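PDB 3VGP: transmembrane oligosaccharyl transferase, putative, which is a putative archaeal membrane protein of the oligosaccharyl transferase (AglB) family, represented here by its C-terminal globular domain. Local coordinates for residues Y33-W38 and Y88-D93. The protein carries 1 engineered substitution. Sequence-based numbering, arbitrary orientation.
Sequences YSVMSW and YVVTAD
V35 and V90 meet through one methyl each, CG1 of V35 lying 4.0 Å from CG2 of V90 where the two branched side chains pass at a slant. The torsion of V35 accounts for this: CG1 stands opposite the backbone N (chi1 -179°), beside its own carbonyl carbon, and so leans forward along the strand to V90, while CG2 faces CB of Y88. The Y88 ring itself leads away from V35, and its hydroxyl hydrogen-bonds S18 of helix 6-20, whose M15 and W8 also touch V90. M36 and V89 occupy the other face of the sheet; CB of M36 is 4.4 Å from CG2 of V89, whereas the selenium end turns off, and F68 of helix 58-69 touches both side chains. The backbone gives the register: Y88 N donates to S34 O (3.0 Å, N-H...O 177°), M36 N to Y88 O (2.8 Å), and V90 N to M36 O (3.0 Å, a less straight 161°). M36 thus bonds through both its N and its O, to Y88 and V90, the residues flanking its bridge partner V89, as in a parallel pair. Strand 35-36 is an outermost strand of the mixed sheet, and the chain returns to it as strand 88-91 through purely helical and loop segments, an extended beta-alpha-beta crossover. Past M36 the strands diverge, and a water takes over, accepting from W38 N (2.9 Å) and donating to V90 O (2.8 Å). That bridge ties the first residue of the family's WWDYG sequence motif to the neighbouring strand, beside S37, whose OG lies 3.9 Å from CB of V90.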
ATOM      1  N   TYR A  33      -0.183   0.967 -12.877  1.00 19.34           N
ATOM      2  CA  TYR A  33       0.359   1.986 -11.987  1.00 17.53           C
ATOM      3  C   TYR A  33       1.538   1.395 -11.223  1.00 17.73           C
ATOM      4  O   TYR A  33       1.633   0.181 -11.056  1.00 18.33           O
ATOM      5  CB  TYR A  33      -0.695   2.604 -11.048  1.00 16.83           C
ATOM      6  CG  TYR A  33      -1.439   1.686 -10.112  1.00 16.57           C
ATOM      7  CD1 TYR A  33      -2.605   1.042 -10.515  1.00 17.06           C
ATOM      8  CD2 TYR A  33      -1.014   1.525  -8.793  1.00 16.97           C
ATOM      9  CE1 TYR A  33      -3.342   0.259  -9.624  1.00 16.24           C
ATOM     10  CE2 TYR A  33      -1.742   0.746  -7.894  1.00 17.39           C
ATOM     11  CZ  TYR A  33      -2.903   0.118  -8.315  1.00 19.32           C
ATOM     12  OH  TYR A  33      -3.623  -0.648  -7.427  1.00 19.12           O
ATOM     13  N   SER A  34       2.440   2.262 -10.779  1.00 17.03           N
ATOM     14  CA  SER A  34       3.665   1.835 -10.115  1.00 17.72           C
ATOM     15  C   SER A  34       3.685   1.739  -8.602  1.00 17.58           C
ATOM     16  O   SER A  34       4.432   0.935  -8.046  1.00 16.19           O
ATOM     17  CB  SER A  34       4.809   2.756 -10.537  1.00 21.43           C
ATOM     18  OG  SER A  34       4.995   2.719 -11.939  1.00 26.52           O
ATOM     19  N   VAL A  35       2.886   2.562  -7.939  1.00 16.42           N
ATOM     20  CA  VAL A  35       2.886   2.578  -6.486  1.00 16.19           C
ATOM     21  C   VAL A  35       1.553   2.203  -5.866  1.00 16.26           C
ATOM     22  O   VAL A  35       0.513   2.747  -6.234  1.00 16.25           O
ATOM     23  CB  VAL A  35       3.287   3.978  -5.967  1.00 16.61           C
ATOM     24  CG1 VAL A  35       3.307   3.988  -4.437  1.00 16.78           C
ATOM     25  CG2 VAL A  35       4.644   4.374  -6.540  1.00 17.08           C
HETATM   26  N   MSE A  36       1.590   1.256  -4.937  1.00 16.68           N
HETATM   27  CA  MSE A  36       0.384   0.853  -4.234  1.00 19.32           C
HETATM   28  C   MSE A  36       0.464   1.349  -2.802  1.00 20.13           C
HETATM   29  O   MSE A  36       1.356   0.955  -2.047  1.00 18.06           O
HETATM   30  CB  MSE A  36       0.220  -0.657  -4.215  1.00 23.99           C
HETATM   31  CG  MSE A  36      -0.955  -1.068  -3.360  1.00 29.75           C
HETATM   32 SE   MSE A  36      -1.179  -2.943  -3.374  1.00 46.33          SE
HETATM   33  CE  MSE A  36      -2.041  -3.105  -5.069  1.00 32.55           C
ATOM     34  N   SER A  37      -0.472   2.213  -2.428  1.00 20.32           N
ATOM     35  CA  SER A  37      -0.494   2.767  -1.082  1.00 21.62           C
ATOM     36  C   SER A  37      -1.934   3.097  -0.717  1.00 22.71           C
ATOM     37  O   SER A  37      -2.822   3.044  -1.573  1.00 20.90           O
ATOM     38  CB  SER A  37       0.363   4.037  -1.035  1.00 25.12           C
ATOM     39  OG  SER A  37       0.559   4.487   0.296  1.00 33.58           O
ATOM     40  N   TRP A  38      -2.160   3.427   0.551  1.00 21.31           N
ATOM     41  CA  TRP A  38      -3.490   3.777   1.023  1.00 22.24           C
ATOM     42  C   TRP A  38      -3.593   5.289   0.945  1.00 23.35           C
ATOM     43  O   TRP A  38      -3.014   6.009   1.758  1.00 23.86           O
ATOM     44  CB  TRP A  38      -3.698   3.317   2.464  1.00 21.31           C
ATOM     45  CG  TRP A  38      -5.108   3.511   2.934  1.00 22.04           C
ATOM     46  CD1 TRP A  38      -5.534   4.329   3.944  1.00 21.05           C
ATOM     47  CD2 TRP A  38      -6.278   2.878   2.411  1.00 21.69           C
ATOM     48  NE1 TRP A  38      -6.897   4.245   4.080  1.00 20.68           N
ATOM     49  CE2 TRP A  38      -7.380   3.360   3.153  1.00 22.42           C
ATOM     50  CE3 TRP A  38      -6.504   1.950   1.388  1.00 22.14           C
ATOM     51  CZ2 TRP A  38      -8.690   2.946   2.901  1.00 23.76           C
ATOM     52  CZ3 TRP A  38      -7.808   1.537   1.138  1.00 23.16           C
ATOM     53  CH2 TRP A  38      -8.882   2.036   1.892  1.00 24.66           C
ATOM     54  N   TYR A  88       6.310  -0.693  -6.332  1.00 15.44           N
ATOM     55  CA  TYR A  88       6.429  -0.364  -4.918  1.00 14.46           C
ATOM     56  C   TYR A  88       5.129  -0.446  -4.139  1.00 14.12           C
ATOM     57  O   TYR A  88       4.058  -0.082  -4.631  1.00 14.77           O
ATOM     58  CB  TYR A  88       6.982   1.051  -4.748  1.00 14.38           C
ATOM     59  CG  TYR A  88       8.374   1.256  -5.300  1.00 13.98           C
ATOM     60  CD1 TYR A  88       9.453   0.531  -4.802  1.00 13.36           C
ATOM     61  CD2 TYR A  88       8.611   2.185  -6.311  1.00 17.67           C
ATOM     62  CE1 TYR A  88      10.741   0.728  -5.297  1.00 15.50           C
ATOM     63  CE2 TYR A  88       9.898   2.389  -6.817  1.00 17.52           C
ATOM     64  CZ  TYR A  88      10.954   1.655  -6.302  1.00 17.12           C
ATOM     65  OH  TYR A  88      12.230   1.842  -6.790  1.00 19.06           O
ATOM     66  N   VAL A  89       5.248  -0.931  -2.907  1.00 15.27           N
ATOM     67  CA  VAL A  89       4.131  -1.014  -1.979  1.00 14.13           C
ATOM     68  C   VAL A  89       4.616  -0.205  -0.776  1.00 15.50           C
ATOM     69  O   VAL A  89       5.735  -0.401  -0.303  1.00 17.09           O
ATOM     70  CB  VAL A  89       3.848  -2.466  -1.538  1.00 15.85           C
ATOM     71  CG1 VAL A  89       2.790  -2.470  -0.449  1.00 16.78           C
ATOM     72  CG2 VAL A  89       3.360  -3.285  -2.728  1.00 18.26           C
ATOM     73  N   VAL A  90       3.784   0.699  -0.280  1.00 16.10           N
ATOM     74  CA  VAL A  90       4.194   1.546   0.834  1.00 16.23           C
ATOM     75  C   VAL A  90       3.287   1.402   2.045  1.00 16.04           C
ATOM     76  O   VAL A  90       2.065   1.415   1.914  1.00 16.29           O
ATOM     77  CB  VAL A  90       4.209   3.029   0.409  1.00 18.30           C
ATOM     78  CG1 VAL A  90       4.832   3.885   1.506  1.00 21.13           C
ATOM     79  CG2 VAL A  90       4.973   3.185  -0.895  1.00 21.87           C
ATOM     80  N   THR A  91       3.896   1.272   3.220  1.00 15.25           N
ATOM     81  CA  THR A  91       3.148   1.141   4.468  1.00 15.80           C
ATOM     82  C   THR A  91       3.579   2.246   5.432  1.00 17.18           C
ATOM     83  O   THR A  91       4.518   2.988   5.157  1.00 17.19           O
ATOM     84  CB  THR A  91       3.381  -0.238   5.144  1.00 15.78           C
ATOM     85  OG1 THR A  91       4.753  -0.365   5.544  1.00 16.89           O
ATOM     86  CG2 THR A  91       3.038  -1.371   4.171  1.00 17.10           C
ATOM     87  N   ALA A  92       2.869   2.363   6.551  1.00 16.22           N
ATOM     88  CA  ALA A  92       3.179   3.366   7.569  1.00 16.83           C
ATOM     89  C   ALA A  92       2.443   2.957   8.836  1.00 16.63           C
ATOM     90  O   ALA A  92       1.494   2.175   8.777  1.00 16.32           O
ATOM     91  CB  ALA A  92       2.719   4.750   7.116  1.00 16.90           C
ATOM     92  N   ASP A  93       2.861   3.479   9.985  1.00 15.08           N
ATOM     93  CA  ASP A  93       2.198   3.098  11.231  1.00 17.27           C
ATOM     94  C   ASP A  93       0.698   3.357  11.184  1.00 16.11           C
ATOM     95  O   ASP A  93      -0.091   2.565  11.708  1.00 16.67           O
ATOM     96  CB  ASP A  93       2.780   3.860  12.431  1.00 19.50           C
ATOM     97  CG  ASP A  93       4.169   3.392  12.814  1.00 22.76           C
ATOM     98  OD1 ASP A  93       4.562   2.276  12.416  1.00 23.91           O
ATOM     99  OD2 ASP A  93       4.864   4.142  13.540  1.00 23.35           O
TER
HETATM  100  O   HOH W   1      -0.042   3.156   2.462  1.00 24.70           O